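Local coordinates for protein aromatic-amino-acid transaminase TyrB (Burkholderia cenocepacia K56-2Valvano, PDB 4WD2) that probably catalyses the pyridoxal-phosphate-dependent transfer of amino groups from aromatic amino acids to 2-oxo acids, at residues Ala240-Phe252 with Gly260-Asp272. Sequence-based numbering, arbitrary orientation.
Sequences ARRGVPTLVANSF and GERVGGLSVVCED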
loop_
_atom_site.group_PDB
_atom_site.type_symbol
_atom_site.label_atom_id
_atom_site.label_comp_id
_atom_site.label_asym_id
_atom_site.label_seq_id
_atom_site.Cartn_x
_atom_site.Cartn_y
_atom_site.Cartn_z
ATOM N N ALA A 240 -20.005 12.309 14.326
ATOM C CA ALA A 240 -20.336 10.980 14.823
ATOM C C ALA A 240 -21.342 11.001 15.984
ATOM O O ALA A 240 -22.214 10.133 16.062
ATOM C CB ALA A 240 -19.064 10.246 15.237
ATOM N N ARG A 241 -21.236 11.977 16.883
ATOM C CA ARG A 241 -22.217 12.092 17.963
ATOM C C ARG A 241 -23.622 12.347 17.415
ATOM O O ARG A 241 -24.624 11.943 18.013
ATOM C CB ARG A 241 -21.834 13.212 18.938
ATOM C CG ARG A 241 -20.842 12.799 20.034
ATOM C CD ARG A 241 -20.681 13.905 21.078
ATOM N NE ARG A 241 -20.102 15.129 20.520
ATOM C CZ ARG A 241 -18.798 15.411 20.511
ATOM N NH1 ARG A 241 -17.924 14.555 21.025
ATOM N NH2 ARG A 241 -18.365 16.552 19.984
ATOM N N ARG A 242 -23.690 13.017 16.271
ATOM C CA ARG A 242 -24.972 13.404 15.701
ATOM C C ARG A 242 -25.477 12.364 14.705
ATOM O O ARG A 242 -26.516 12.549 14.071
ATOM C CB ARG A 242 -24.858 14.784 15.042
ATOM C CG ARG A 242 -24.688 15.915 16.061
ATOM C CD ARG A 242 -24.592 17.285 15.396
ATOM N NE ARG A 242 -25.763 17.568 14.568
ATOM C CZ ARG A 242 -25.992 18.729 13.959
ATOM N NH1 ARG A 242 -25.124 19.726 14.083
ATOM N NH2 ARG A 242 -27.089 18.887 13.223
ATOM N N GLY A 243 -24.729 11.274 14.572
ATOM C CA GLY A 243 -25.147 10.140 13.763
ATOM C C GLY A 243 -25.019 10.313 12.261
ATOM O O GLY A 243 -25.669 9.608 11.491
ATOM N N VAL A 244 -24.181 11.246 11.830
ATOM C CA VAL A 244 -24.026 11.524 10.405
ATOM C C VAL A 244 -23.092 10.503 9.753
ATOM O O VAL A 244 -22.009 10.236 10.278
ATOM C CB VAL A 244 -23.492 12.961 10.178
ATOM C CG1 VAL A 244 -23.284 13.243 8.694
ATOM C CG2 VAL A 244 -24.457 13.981 10.785
ATOM N N PRO A 245 -23.518 9.910 8.619
ATOM C CA PRO A 245 -22.654 9.012 7.841
ATOM C C PRO A 245 -21.362 9.707 7.443
ATOM O O PRO A 245 -21.396 10.619 6.621
ATOM C CB PRO A 245 -23.497 8.684 6.599
ATOM C CG PRO A 245 -24.529 9.793 6.533
ATOM C CD PRO A 245 -24.835 10.084 7.978
ATOM N N THR A 246 -20.241 9.285 8.011
ATOM C CA THR A 246 -18.993 10.013 7.822
ATOM C C THR A 246 -17.827 9.072 7.558
ATOM O O THR A 246 -17.681 8.053 8.232
ATOM C CB THR A 246 -18.671 10.876 9.067
ATOM O OG1 THR A 246 -19.767 11.763 9.328
ATOM C CG2 THR A 246 -17.391 11.686 8.872
ATOM N N LEU A 247 -16.991 9.407 6.585
ATOM C CA LEU A 247 -15.732 8.693 6.435
ATOM C C LEU A 247 -14.652 9.590 6.998
ATOM O O LEU A 247 -14.701 10.810 6.819
ATOM C CB LEU A 247 -15.435 8.319 4.969
ATOM C CG LEU A 247 -16.419 7.389 4.245
ATOM C CD1 LEU A 247 -17.600 8.159 3.679
ATOM C CD2 LEU A 247 -15.733 6.601 3.148
ATOM N N VAL A 248 -13.701 8.987 7.706
ATOM C CA VAL A 248 -12.591 9.729 8.282
ATOM C C VAL A 248 -11.245 9.117 7.923
ATOM O O VAL A 248 -10.946 7.987 8.307
ATOM C CB VAL A 248 -12.670 9.798 9.815
ATOM C CG1 VAL A 248 -11.512 10.654 10.349
ATOM C CG2 VAL A 248 -14.016 10.347 10.261
ATOM N N ALA A 249 -10.433 9.871 7.191
ATOM C CA ALA A 249 -9.064 9.456 6.915
ATOM C C ALA A 249 -8.088 10.178 7.842
ATOM O O ALA A 249 -8.000 11.398 7.814
ATOM C CB ALA A 249 -8.715 9.718 5.453
ATOM N N ASN A 250 -7.365 9.430 8.673
ATOM C CA ASN A 250 -6.375 10.040 9.555
ATOM C C ASN A 250 -4.969 9.511 9.261
ATOM O O ASN A 250 -4.779 8.329 8.968
ATOM C CB ASN A 250 -6.741 9.828 11.039
ATOM C CG ASN A 250 -6.390 8.437 11.552
ATOM O OD1 ASN A 250 -7.060 7.453 11.224
ATOM N ND2 ASN A 250 -5.349 8.355 12.380
ATOM N N SER A 251 -3.995 10.416 9.309
ATOM C CA SER A 251 -2.603 10.100 9.005
ATOM C C SER A 251 -1.733 10.153 10.252
ATOM O O SER A 251 -1.933 11.012 11.120
ATOM C CB SER A 251 -2.055 11.070 7.953
ATOM O OG SER A 251 -0.644 10.963 7.826
ATOM N N PHE A 252 -0.773 9.234 10.335
ATOM C CA PHE A 252 0.235 9.265 11.387
ATOM C C PHE A 252 1.590 9.706 10.846
ATOM O O PHE A 252 2.592 9.637 11.551
ATOM C CB PHE A 252 0.371 7.895 12.048
ATOM C CG PHE A 252 -0.821 7.493 12.852
ATOM C CD1 PHE A 252 -1.384 8.366 13.770
ATOM C CD2 PHE A 252 -1.389 6.245 12.685
ATOM C CE1 PHE A 252 -2.486 7.992 14.521
ATOM C CE2 PHE A 252 -2.488 5.864 13.428
ATOM C CZ PHE A 252 -3.038 6.739 14.354
ATOM N N GLY A 260 7.652 7.931 6.152
ATOM C CA GLY A 260 8.131 6.872 5.278
ATOM C C GLY A 260 7.748 5.454 5.666
ATOM O O GLY A 260 8.125 4.501 4.979
ATOM N N GLU A 261 7.011 5.296 6.758
ATOM C CA GLU A 261 6.551 3.966 7.137
ATOM C C GLU A 261 5.061 3.785 6.847
ATOM O O GLU A 261 4.483 2.749 7.168
ATOM C CB GLU A 261 6.855 3.677 8.614
ATOM C CG GLU A 261 8.348 3.665 8.997
ATOM C CD GLU A 261 9.200 2.621 8.252
ATOM O OE1 GLU A 261 8.663 1.777 7.499
ATOM O OE2 GLU A 261 10.435 2.648 8.435
ATOM N N ARG A 262 4.458 4.803 6.236
ATOM C CA ARG A 262 3.101 4.733 5.682
ATOM C C ARG A 262 2.057 4.142 6.631
ATOM O O ARG A 262 1.599 3.006 6.453
ATOM C CB ARG A 262 3.115 3.931 4.372
ATOM C CG ARG A 262 4.228 4.329 3.400
ATOM C CD ARG A 262 4.256 5.821 3.114
ATOM N NE ARG A 262 3.012 6.299 2.515
ATOM C CZ ARG A 262 2.342 7.368 2.937
ATOM N NH1 ARG A 262 1.214 7.730 2.336
ATOM N NH2 ARG A 262 2.801 8.071 3.964
ATOM N N VAL A 263 1.678 4.923 7.635
ATOM C CA VAL A 263 0.697 4.481 8.609
ATOM C C VAL A 263 -0.428 5.498 8.771
ATOM O O VAL A 263 -0.193 6.697 8.926
ATOM C CB VAL A 263 1.352 4.205 9.976
ATOM C CG1 VAL A 263 1.965 2.814 9.982
ATOM C CG2 VAL A 263 2.404 5.255 10.282
ATOM N N GLY A 264 -1.655 4.995 8.707
ATOM C CA GLY A 264 -2.838 5.816 8.840
ATOM C C GLY A 264 -4.042 4.962 9.165
ATOM O O GLY A 264 -3.914 3.751 9.364
ATOM N N GLY A 265 -5.214 5.588 9.232
ATOM C CA GLY A 265 -6.442 4.846 9.440
ATOM C C GLY A 265 -7.582 5.341 8.571
ATOM O O GLY A 265 -7.589 6.488 8.117
ATOM N N LEU A 266 -8.543 4.460 8.326
ATOM C CA LEU A 266 -9.802 4.850 7.715
ATOM C C LEU A 266 -10.932 4.408 8.629
ATOM O O LEU A 266 -11.013 3.240 9.004
ATOM C CB LEU A 266 -9.968 4.235 6.321
ATOM C CG LEU A 266 -11.319 4.502 5.646
ATOM C CD1 LEU A 266 -11.561 5.994 5.440
ATOM C CD2 LEU A 266 -11.430 3.746 4.315
ATOM N N SER A 267 -11.801 5.346 8.991
ATOM C CA SER A 267 -12.974 5.021 9.786
ATOM C C SER A 267 -14.233 5.474 9.075
ATOM O O SER A 267 -14.285 6.574 8.515
ATOM C CB SER A 267 -12.899 5.670 11.169
ATOM O OG SER A 267 -11.841 5.127 11.933
ATOM N N VAL A 268 -15.252 4.623 9.107
ATOM C CA VAL A 268 -16.557 4.990 8.575
ATOM C C VAL A 268 -17.609 4.849 9.675
ATOM O O VAL A 268 -17.718 3.796 10.309
ATOM C CB VAL A 268 -16.926 4.129 7.350
ATOM C CG1 VAL A 268 -18.246 4.591 6.747
ATOM C CG2 VAL A 268 -15.818 4.195 6.310
ATOM N N VAL A 269 -18.359 5.925 9.911
ATOM C CA VAL A 269 -19.405 5.947 10.929
ATOM C C VAL A 269 -20.743 5.609 10.296
ATOM O O VAL A 269 -21.191 6.306 9.387
ATOM C CB VAL A 269 -19.500 7.320 11.606
ATOM C CG1 VAL A 269 -20.538 7.298 12.722
ATOM C CG2 VAL A 269 -18.141 7.756 12.131
ATOM N N CYS A 270 -21.385 4.549 10.781
ATOM C CA CYS A 270 -22.580 4.010 10.127
ATOM C C CYS A 270 -23.818 4.078 11.020
ATOM O O CYS A 270 -23.714 4.374 12.210
ATOM C CB CYS A 270 -22.332 2.562 9.693
ATOM S SG CYS A 270 -20.835 2.346 8.707
ATOM N N GLU A 271 -24.987 3.793 10.446
ATOM C CA GLU A 271 -26.249 3.979 11.157
ATOM C C GLU A 271 -26.443 2.991 12.315
ATOM O O GLU A 271 -27.120 3.313 13.293
ATOM C CB GLU A 271 -27.434 3.895 10.182
ATOM C CG GLU A 271 -27.473 2.651 9.304
ATOM C CD GLU A 271 -26.811 2.847 7.942
ATOM O OE1 GLU A 271 -25.749 3.506 7.866
ATOM O OE2 GLU A 271 -27.363 2.335 6.944
ATOM N N ASP A 272 -25.867 1.796 12.210
ATOM C CA ASP A 272 -25.842 0.862 13.343
ATOM C C ASP A 272 -24.682 -0.125 13.224
ATOM O O ASP A 272 -23.938 -0.101 12.242
ATOM C CB ASP A 272 -27.180 0.111 13.485
ATOM C CG ASP A 272 -27.562 -0.683 12.245
ATOM O OD1 ASP A 272 -26.681 -1.013 11.426
ATOM O OD2 ASP A 272 -28.763 -0.998 12.102
HETATM O O HOH W 1 -24.116 7.019 10.241
HETATM O O HOH W 2 -9.697 6.918 10.830
#
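V248 and S267 face each other as a hydrogen-bonded antiparallel pair: V248 N gives its hydrogen to S267 O at 2.6 Å, and S267 N returns a bond to V248 O at 2.9 Å. N250 and G265 repeat this double link, with G265 N 2.8 Å from N250 O. At the ends the pairing thins: V269 N holds T246 O firmly, but T246 N reaches V269 O only weakly, and beyond N250 and G265 a single bond, F252 N to V263 O, carries the pairing on. V269 O gains a water that also donates to G243 O, while a second water donates to V248 O and accepts from S267 OG. A small hydroxyl thus suits this buried place, its oxygen bonded both to the water and to T105 OG1. T246 OG1 is likewise occupied, by V244 O, which it approaches from above the carbonyl plane.

These neighbouring strands, 246-251 and 264-269, belong to the mixed central sheet of the large domain of a fold-type I aminotransferase; the second is the one strand that runs against the neighbours on both its sides. The connection between them carries the modified lysine at 254; S251 OG, which also bonds to S253 N, and R262 NH1 bond to its phosphate.

L247 and V268 run alongside each other and point the same way, L247 CG 3.9 Å from V268 CG2, both branched shapes filling the same face. On the other face V269, with CG1 anti to its backbone N (chi1 -177°), spreads both methyls against A240 CB, small enough to let the helix end come close. Having no side chain, G264 brings its CA within 3.2 Å of N250 O, and F252 packs its CB on V263 CG2 at 3.8 Å; its side chain also touches V86 and L89 of helix 80-91.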